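Nitrogenase molybdenum-iron protein beta chain (Clostridium pasteurianum, PDB 5VQ3) forms, with the alpha chain, the molybdenum-iron protein of nitrogenase, which reduces dinitrogen to ammonia, and shares with that chain the ligation of an [8Fe-7S] cluster. Local coordinates at residues N37-S42 with K217-G222; S69-G74 with G81-T86; V315-D320 with L388-T393. All blocks are in the same frame, centred on the assembly; numbering follows the deposited sequence.

Contact 1: N37-S42 with K217-G222; sequences NCLPHS and KMYPEG
In both Asn37 and Tyr219 the first torsion sets CG opposite the carbonyl carbon and beside the backbone N (chi1 -70° and -52°), and the two side chains then meet at about a right angle. Asn37 brings its carbonyl oxygen to the root of the tyrosine, OD1 lying 3.2 Å from Tyr219 CB, with the amide and ring planes turned 63° apart. Farther along the ring, its CE1 edge comes 3.9 Å from the main-chain O of Cys38, which lies near the ring plane. Two waters supply the polar link. One donates to Asn37 OD1 (2.6 Å) and to Tyr219 O (2.7 Å), while the second accepts from Asn37 N and lies 2.8 Å from Pro220 O, to which it can donate.

Asn37 stands just ahead of strand 38-43 of a four-stranded parallel sheet, and its positive phi is one that asparagine tolerates well; 217-222 belongs to the loop between strand 198-200 and helix 226-231. The remaining polar ends are held nearby: Asn37 ND2 bonds to Asp98 and Tyr219 OH to the main-chain O of Tyr95. The rest of the packing is apolar. The long, unbranched Met218 lays its CG over the centre of one tyrosine face, 3.9 Å above the plane, and extends its CE to within 3.8 Å of Leu39 CD1.

Contact 2: S69-G74 with G81-T86; sequences SSFTEG and GSNIKT
The backbone of 69-74, an irregular run after strand 67-68, passes the first turn of helix 81-94 with Ser69 and Ile84 closest, their CA atoms 5.2 Å apart. Asn83 is the side chain that spans the gap. Its ND2 donates to the main-chain O of Ser69 at 2.8 Å, nearly straight (166° at the hydrogen), with the acceptor in the amide plane and the donor tilted 21° from the carbonyl plane. A chi1 of -79°, with CG opposite Asn83's own carbonyl carbon, sends the amide out to the loop. The other end of the group is used too: a water donates to Asn83 OD1 (3.0 Å) and accepts from Thr72 N. An asparagine suits this place because it offers the loop a direct donor and, through a water, an acceptor; the two together should limit rotation of the amide.

Ser69 is small enough to let the helix close: its OG lies 3.8 Å from Ile84 CB, and the same oxygen is hydrogen-bonded to His43. Thr72 serves its own segment, OG1 accepting from Gly74 N (3.1 Å), a capping bond at the turn that leads into a helix. Phe71 comes near Asn83 CB with its ring atom CD1 (4.4 Å). The asparagine thus ties to helix 81-94 a loop that lies near the [8Fe-7S] cluster and its ligands Cys48 and Cys106.

Several neighbouring elements pack around the contact. Phe71 packs edge-to-face with His43 and against helix 106-111, Ile84 touches helix 115-125 and strand 38-43, and Asn83 packs on an apolar side chain of a different protein chain.

Contact 3: V315-D320 with L388-T393; sequences VALLGD and LLISNT
Three main-chain hydrogen bonds join the two strands: Ala316 N to Leu388 O (2.8 Å), Ile390 N to Ala316 O (2.9 Å) and Leu318 N to Ile390 O (3.1 Å). All are nearly straight, and Ala316 uses both its N-H and its carbonyl. The segments run parallel, 11° apart, with axes 4.7 Å from each other, and CA-H...O contacts fill in between the bonds. At the C-terminal end the pairing gives way to a water, which donates to Leu318 O and accepts from Asn392 N, so the two chains are still bridged where they begin to part. Ser391 OG donates to the main-chain O of Asn392, meeting a lone pair of that carbonyl within its plane; with chi1 at 74° the hydroxyl sits between the backbone N and carbonyl carbon, close to the chain it binds.

Apolar side chains cover both faces. On one, Val315 and Leu388 run alongside each other in the same direction, with CG2 of the valine 3.9 Å from CD2 of the leucine. Ile390 joins them by reaching CD1 to within 4.0 Å of Val315 CG1; beta-branched residues such as these two suit the extended backbone. On the other face, Leu389 lies beside the small Ala316, CD1 to CB 3.9 Å. The same methyl meets Leu318 CD1 at 4.0 Å, where the two leucines cross obliquely.

Both strands lie inside a five-stranded parallel sheet ordered 367-370, 337-343, 314-318, 388-391, 406-408, a Rossmann-like 3-2-1-4-5 topology in which the chain crosses back over between 367-370 and 388-391. Helix 321-333 packs on the face of Val315, Leu317 and Ile390, whereas helix 374-383, through Phe374 and Val377, meets Leu318, and through Phe374 also Ser391 and Asn392, at the C-terminal end.

Contacts 1 and 2 touch through the strand of 37-42: its C-terminal end reaches contact 2, where His41 NE2 lies 2.9 Å from Ser69 OG and Ser42 O lies 3.0 Å from Ser69 N, both probable hydrogen bonds. Their centres are 22 Å apart. Contact 2 is also the one near the metal centre, the side chain of Phe71 being about 8 Å from the [8Fe-7S] cluster and about 9 Å from that of its ligand Cys48. Contact 3 belongs to a separate parallel sheet later in the chain; its nearest atoms are about 18 Å from contact 1 and about 25 Å from contact 2, and it lies away from the cluster ligands.

Contact 1: N37-S42 with K217-G222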
loop_
_atom_site.group_PDB
_atom_site.type_symbol
_atom_site.label_atom_id
_atom_site.label_comp_id
_atom_site.label_asym_id
_atom_site.label_seq_id
_atom_site.Cartn_x
_atom_site.Cartn_y
_atom_site.Cartn_z
ATOM N N ASN B 37 20.668 -3.252 27.933
ATOM C CA ASN B 37 21.681 -4.255 28.339
ATOM C C ASN B 37 21.075 -5.442 29.072
ATOM O O ASN B 37 21.655 -5.984 30.009
ATOM C CB ASN B 37 22.770 -3.580 29.169
ATOM C CG ASN B 37 23.639 -2.644 28.331
ATOM O OD1 ASN B 37 23.527 -2.564 27.088
ATOM N ND2 ASN B 37 24.541 -1.961 28.998
ATOM N N CYS B 38 19.914 -5.872 28.618
ATOM C CA CYS B 38 19.207 -6.973 29.255
ATOM C C CYS B 38 19.250 -8.177 28.345
ATOM O O CYS B 38 19.044 -8.059 27.153
ATOM C CB CYS B 38 17.748 -6.594 29.534
ATOM S SG CYS B 38 16.790 -7.970 30.149
ATOM N N LEU B 39 19.567 -9.338 28.887
ATOM C CA LEU B 39 19.391 -10.587 28.159
ATOM C C LEU B 39 18.179 -11.344 28.701
ATOM O O LEU B 39 18.162 -11.811 29.851
ATOM C CB LEU B 39 20.646 -11.474 28.252
ATOM C CG LEU B 39 20.638 -12.734 27.396
ATOM C CD1 LEU B 39 20.643 -12.335 25.942
ATOM C CD2 LEU B 39 21.823 -13.621 27.645
ATOM N N PRO B 40 17.135 -11.467 27.875
ATOM C CA PRO B 40 16.018 -12.245 28.288
ATOM C C PRO B 40 16.424 -13.701 28.444
ATOM O O PRO B 40 17.246 -14.231 27.687
ATOM C CB PRO B 40 14.985 -12.069 27.176
ATOM C CG PRO B 40 15.507 -10.958 26.303
ATOM C CD PRO B 40 16.979 -10.883 26.527
ATOM N N HIS B 41 15.876 -14.324 29.465
ATOM C CA HIS B 41 16.129 -15.736 29.725
ATOM C C HIS B 41 14.862 -16.564 29.867
ATOM O O HIS B 41 13.976 -16.211 30.642
ATOM C CB HIS B 41 16.971 -15.881 30.985
ATOM C CG HIS B 41 17.351 -17.297 31.251
ATOM N ND1 HIS B 41 18.417 -17.898 30.620
ATOM C CD2 HIS B 41 16.775 -18.248 32.009
ATOM C CE1 HIS B 41 18.488 -19.159 30.986
ATOM N NE2 HIS B 41 17.532 -19.382 31.864
ATOM N N SER B 42 14.794 -17.648 29.095
ATOM C CA SER B 42 13.679 -18.570 29.057
ATOM C C SER B 42 13.989 -19.778 29.923
ATOM O O SER B 42 14.803 -20.657 29.575
ATOM C CB SER B 42 13.388 -19.010 27.623
ATOM O OG SER B 42 12.317 -19.930 27.523
ATOM N N LYS B 217 25.999 -5.339 17.586
ATOM C CA LYS B 217 26.061 -5.052 18.993
ATOM C C LYS B 217 25.050 -5.918 19.688
ATOM O O LYS B 217 23.852 -5.774 19.482
ATOM C CB LYS B 217 25.763 -3.575 19.229
ATOM C CG LYS B 217 27.019 -2.714 19.307
ATOM C CD LYS B 217 26.769 -1.257 18.912
ATOM C CE LYS B 217 25.522 -0.661 19.563
ATOM N NZ LYS B 217 25.542 -0.706 21.056
ATOM N N MET B 218 25.511 -6.834 20.522
ATOM C CA MET B 218 24.568 -7.733 21.191
ATOM C C MET B 218 23.471 -6.982 21.939
ATOM O O MET B 218 22.284 -7.373 21.876
ATOM C CB MET B 218 25.318 -8.661 22.151
ATOM C CG MET B 218 24.379 -9.636 22.798
ATOM S SD MET B 218 25.241 -11.124 23.289
ATOM C CE MET B 218 23.979 -11.912 24.220
ATOM N N TYR B 219 23.865 -5.935 22.666
ATOM C CA TYR B 219 22.932 -5.076 23.402
ATOM C C TYR B 219 22.838 -3.734 22.686
ATOM O O TYR B 219 23.732 -2.904 22.775
ATOM C CB TYR B 219 23.376 -4.878 24.871
ATOM C CG TYR B 219 23.623 -6.207 25.529
ATOM C CD1 TYR B 219 22.590 -7.075 25.794
ATOM C CD2 TYR B 219 24.919 -6.631 25.818
ATOM C CE1 TYR B 219 22.818 -8.311 26.328
ATOM C CE2 TYR B 219 25.158 -7.863 26.377
ATOM C CZ TYR B 219 24.113 -8.698 26.638
ATOM O OH TYR B 219 24.327 -9.946 27.151
ATOM N N PRO B 220 21.750 -3.530 21.926
ATOM C CA PRO B 220 21.683 -2.294 21.164
ATOM C C PRO B 220 21.526 -1.049 22.051
ATOM O O PRO B 220 21.350 -1.119 23.292
ATOM C CB PRO B 220 20.478 -2.501 20.229
ATOM C CG PRO B 220 20.141 -3.977 20.302
ATOM C CD PRO B 220 20.646 -4.462 21.640
ATOM N N GLU B 221 21.593 0.103 21.408
ATOM C CA GLU B 221 21.632 1.376 22.100
ATOM C C GLU B 221 20.393 1.661 22.926
ATOM O O GLU B 221 20.460 2.324 23.957
ATOM C CB GLU B 221 21.853 2.512 21.086
ATOM C CG GLU B 221 23.317 2.638 20.652
ATOM C CD GLU B 221 23.780 4.086 20.462
ATOM O OE1 GLU B 221 24.359 4.404 19.396
ATOM O OE2 GLU B 221 23.568 4.911 21.375
ATOM N N GLY B 222 19.246 1.163 22.482
ATOM C CA GLY B 222 17.992 1.480 23.136
ATOM C C GLY B 222 17.698 0.637 24.366
ATOM O O GLY B 222 18.542 -0.093 24.859
HETATM O O HOH W 1 20.226 -2.994 25.003
HETATM O O HOH W 2 24.766 -1.688 24.922
#

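Contact 2: S69-G74 with G81-T86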
loop_
_atom_site.group_PDB
_atom_site.type_symbol
_atom_site.label_atom_id
_atom_site.label_comp_id
_atom_site.label_asym_id
_atom_site.label_seq_id
_atom_site.Cartn_x
_atom_site.Cartn_y
_atom_site.Cartn_z
ATOM N N SER B 69 17.434 -22.081 29.876
ATOM C CA SER B 69 17.876 -23.067 30.855
ATOM C C SER B 69 18.062 -24.450 30.215
ATOM O O SER B 69 18.645 -25.335 30.845
ATOM C CB SER B 69 16.857 -23.196 31.974
ATOM O OG SER B 69 16.802 -22.023 32.764
ATOM N N SER B 70 17.574 -24.635 28.985
ATOM C CA SER B 70 17.679 -25.922 28.306
ATOM C C SER B 70 17.372 -27.118 29.191
ATOM O O SER B 70 18.197 -28.021 29.334
ATOM C CB SER B 70 19.079 -26.085 27.657
ATOM O OG SER B 70 19.263 -25.119 26.598
ATOM N N PHE B 71 16.156 -27.180 29.737
ATOM C CA PHE B 71 15.710 -28.372 30.479
ATOM C C PHE B 71 15.852 -29.674 29.657
ATOM O O PHE B 71 15.528 -29.750 28.480
ATOM C CB PHE B 71 14.244 -28.299 30.891
ATOM C CG PHE B 71 13.909 -27.348 32.007
ATOM C CD1 PHE B 71 14.704 -26.267 32.354
ATOM C CD2 PHE B 71 12.756 -27.581 32.758
ATOM C CE1 PHE B 71 14.327 -25.412 33.377
ATOM C CE2 PHE B 71 12.390 -26.736 33.786
ATOM C CZ PHE B 71 13.164 -25.643 34.085
ATOM N N THR B 72 16.338 -30.725 30.315
ATOM C CA THR B 72 16.214 -32.068 29.811
ATOM C C THR B 72 15.216 -32.838 30.645
ATOM O O THR B 72 14.588 -32.304 31.566
ATOM C CB THR B 72 17.524 -32.844 29.942
ATOM O OG1 THR B 72 17.806 -32.986 31.342
ATOM C CG2 THR B 72 18.605 -32.138 29.244
ATOM N N GLU B 73 15.098 -34.120 30.329
ATOM C CA GLU B 73 14.187 -35.013 31.010
ATOM C C GLU B 73 14.547 -35.097 32.506
ATOM O O GLU B 73 13.685 -35.297 33.340
ATOM C CB GLU B 73 14.177 -36.397 30.333
ATOM C CG GLU B 73 13.170 -37.368 30.934
ATOM C CD GLU B 73 12.682 -38.401 29.934
ATOM O OE1 GLU B 73 13.357 -38.628 28.904
ATOM O OE2 GLU B 73 11.605 -38.977 30.176
ATOM N N GLY B 74 15.793 -34.886 32.828
ATOM C CA GLY B 74 16.211 -34.846 34.248
ATOM C C GLY B 74 15.528 -33.741 35.046
ATOM O O GLY B 74 15.073 -33.979 36.142
ATOM N N GLY B 81 16.232 -25.949 38.958
ATOM C CA GLY B 81 17.127 -25.088 39.704
ATOM C C GLY B 81 18.582 -25.184 39.282
ATOM O O GLY B 81 19.222 -24.148 39.075
ATOM N N SER B 82 19.110 -26.402 39.126
ATOM C CA SER B 82 20.507 -26.555 38.729
ATOM C C SER B 82 20.729 -26.012 37.299
ATOM O O SER B 82 21.733 -25.384 37.019
ATOM C CB SER B 82 21.011 -28.013 38.840
ATOM O OG SER B 82 20.272 -28.939 38.023
ATOM N N ASN B 83 19.750 -26.186 36.426
ATOM C CA ASN B 83 19.891 -25.646 35.061
ATOM C C ASN B 83 20.051 -24.135 35.060
ATOM O O ASN B 83 20.886 -23.583 34.347
ATOM C CB ASN B 83 18.689 -26.066 34.200
ATOM C CG ASN B 83 18.816 -27.486 33.698
ATOM O OD1 ASN B 83 18.779 -28.431 34.478
ATOM N ND2 ASN B 83 18.993 -27.638 32.403
ATOM N N ILE B 84 19.231 -23.431 35.840
ATOM C CA ILE B 84 19.294 -21.984 35.778
ATOM C C ILE B 84 20.545 -21.495 36.446
ATOM O O ILE B 84 21.167 -20.534 36.030
ATOM C CB ILE B 84 18.016 -21.289 36.304
ATOM C CG1 ILE B 84 18.020 -19.797 35.914
ATOM C CG2 ILE B 84 17.914 -21.388 37.826
ATOM C CD1 ILE B 84 16.703 -19.087 36.097
ATOM N N LYS B 85 20.988 -22.175 37.486
ATOM C CA LYS B 85 22.244 -21.747 38.115
ATOM C C LYS B 85 23.438 -21.907 37.176
ATOM O O LYS B 85 24.306 -21.051 37.122
ATOM C CB LYS B 85 22.483 -22.553 39.381
ATOM C CG LYS B 85 21.481 -22.233 40.451
ATOM C CD LYS B 85 21.771 -23.028 41.701
ATOM C CE LYS B 85 20.520 -23.160 42.541
ATOM N NZ LYS B 85 20.842 -23.805 43.830
ATOM N N THR B 86 23.471 -23.014 36.446
ATOM C CA THR B 86 24.488 -23.213 35.422
ATOM C C THR B 86 24.369 -22.145 34.322
ATOM O O THR B 86 25.368 -21.620 33.877
ATOM C CB THR B 86 24.382 -24.608 34.809
ATOM O OG1 THR B 86 24.640 -25.575 35.840
ATOM C CG2 THR B 86 25.346 -24.791 33.614
HETATM O O HOH W 3 17.456 -30.647 33.033
#

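Contact 3: V315-D320 with L388-T393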
loop_
_atom_site.group_PDB
_atom_site.type_symbol
_atom_site.label_atom_id
_atom_site.label_comp_id
_atom_site.label_asym_id
_atom_site.label_seq_id
_atom_site.Cartn_x
_atom_site.Cartn_y
_atom_site.Cartn_z
ATOM N N VAL B 315 -16.229 -4.174 8.603
ATOM C CA VAL B 315 -14.851 -4.499 8.883
ATOM C C VAL B 315 -14.747 -5.699 9.813
ATOM O O VAL B 315 -15.507 -5.814 10.809
ATOM C CB VAL B 315 -14.123 -3.323 9.537
ATOM C CG1 VAL B 315 -12.647 -3.663 9.697
ATOM C CG2 VAL B 315 -14.317 -2.054 8.738
ATOM N N ALA B 316 -13.864 -6.637 9.453
ATOM C CA ALA B 316 -13.515 -7.745 10.374
ATOM C C ALA B 316 -12.154 -7.481 10.973
ATOM O O ALA B 316 -11.226 -7.113 10.260
ATOM C CB ALA B 316 -13.512 -9.073 9.638
ATOM N N LEU B 317 -12.057 -7.567 12.288
ATOM C CA LEU B 317 -10.833 -7.280 12.997
ATOM C C LEU B 317 -10.506 -8.407 13.948
ATOM O O LEU B 317 -11.375 -8.902 14.665
ATOM C CB LEU B 317 -10.999 -6.042 13.891
ATOM C CG LEU B 317 -11.443 -4.756 13.257
ATOM C CD1 LEU B 317 -12.921 -4.571 13.463
ATOM C CD2 LEU B 317 -10.659 -3.619 13.884
ATOM N N LEU B 318 -9.235 -8.769 13.986
ATOM C CA LEU B 318 -8.737 -9.780 14.925
ATOM C C LEU B 318 -7.412 -9.347 15.476
ATOM O O LEU B 318 -6.520 -8.920 14.720
ATOM C CB LEU B 318 -8.496 -11.127 14.280
ATOM C CG LEU B 318 -9.565 -11.977 13.638
ATOM C CD1 LEU B 318 -9.553 -11.779 12.126
ATOM C CD2 LEU B 318 -9.301 -13.442 13.999
ATOM N N GLY B 319 -7.214 -9.483 16.774
ATOM C CA GLY B 319 -5.952 -9.060 17.333
ATOM C C GLY B 319 -5.954 -9.086 18.837
ATOM O O GLY B 319 -6.783 -9.748 19.461
ATOM N N ASP B 320 -5.004 -8.358 19.394
ATOM C CA ASP B 320 -4.810 -8.282 20.817
ATOM C C ASP B 320 -5.732 -7.221 21.384
ATOM O O ASP B 320 -6.064 -6.274 20.724
ATOM C CB ASP B 320 -3.328 -7.990 21.103
ATOM C CG ASP B 320 -2.426 -9.090 20.603
ATOM O OD1 ASP B 320 -2.927 -10.235 20.483
ATOM O OD2 ASP B 320 -1.216 -8.809 20.315
ATOM N N LEU B 388 -13.457 -5.158 4.468
ATOM C CA LEU B 388 -12.127 -4.912 4.956
ATOM C C LEU B 388 -11.802 -5.896 6.053
ATOM O O LEU B 388 -12.660 -6.217 6.912
ATOM C CB LEU B 388 -12.059 -3.496 5.510
ATOM C CG LEU B 388 -10.754 -2.955 6.051
ATOM C CD1 LEU B 388 -9.766 -2.856 4.954
ATOM C CD2 LEU B 388 -10.979 -1.588 6.684
ATOM N N LEU B 389 -10.556 -6.367 6.048
ATOM C CA LEU B 389 -10.043 -7.266 7.073
ATOM C C LEU B 389 -8.780 -6.634 7.635
ATOM O O LEU B 389 -7.937 -6.215 6.867
ATOM C CB LEU B 389 -9.695 -8.623 6.475
ATOM C CG LEU B 389 -8.944 -9.597 7.412
ATOM C CD1 LEU B 389 -9.840 -9.913 8.578
ATOM C CD2 LEU B 389 -8.574 -10.860 6.665
ATOM N N ILE B 390 -8.674 -6.556 8.967
ATOM C CA ILE B 390 -7.533 -6.027 9.647
ATOM C C ILE B 390 -7.030 -7.038 10.672
ATOM O O ILE B 390 -7.757 -7.407 11.618
ATOM C CB ILE B 390 -7.863 -4.681 10.356
ATOM C CG1 ILE B 390 -8.538 -3.681 9.405
ATOM C CG2 ILE B 390 -6.614 -4.098 11.008
ATOM C CD1 ILE B 390 -8.855 -2.357 10.056
ATOM N N SER B 391 -5.794 -7.462 10.529
ATOM C CA SER B 391 -5.256 -8.495 11.439
ATOM C C SER B 391 -3.778 -8.611 11.229
ATOM O O SER B 391 -3.218 -7.911 10.400
ATOM C CB SER B 391 -5.904 -9.894 11.162
ATOM O OG SER B 391 -5.407 -10.481 9.964
ATOM N N ASN B 392 -3.184 -9.572 11.923
ATOM C CA ASN B 392 -1.778 -9.916 11.677
ATOM C C ASN B 392 -1.634 -10.696 10.372
ATOM O O ASN B 392 -2.592 -10.896 9.673
ATOM C CB ASN B 392 -1.147 -10.648 12.896
ATOM C CG ASN B 392 -1.693 -12.043 13.130
ATOM O OD1 ASN B 392 -2.104 -12.725 12.211
ATOM N ND2 ASN B 392 -1.627 -12.510 14.387
ATOM N N THR B 393 -0.439 -11.177 10.087
ATOM C CA THR B 393 -0.110 -11.829 8.850
ATOM C C THR B 393 -1.043 -12.996 8.518
ATOM O O THR B 393 -1.372 -13.206 7.361
ATOM C CB THR B 393 1.392 -12.266 8.900
ATOM O OG1 THR B 393 2.214 -11.108 8.661
ATOM C CG2 THR B 393 1.731 -13.318 7.836
HETATM O O HOH W 4 -4.243 -10.519 14.450
#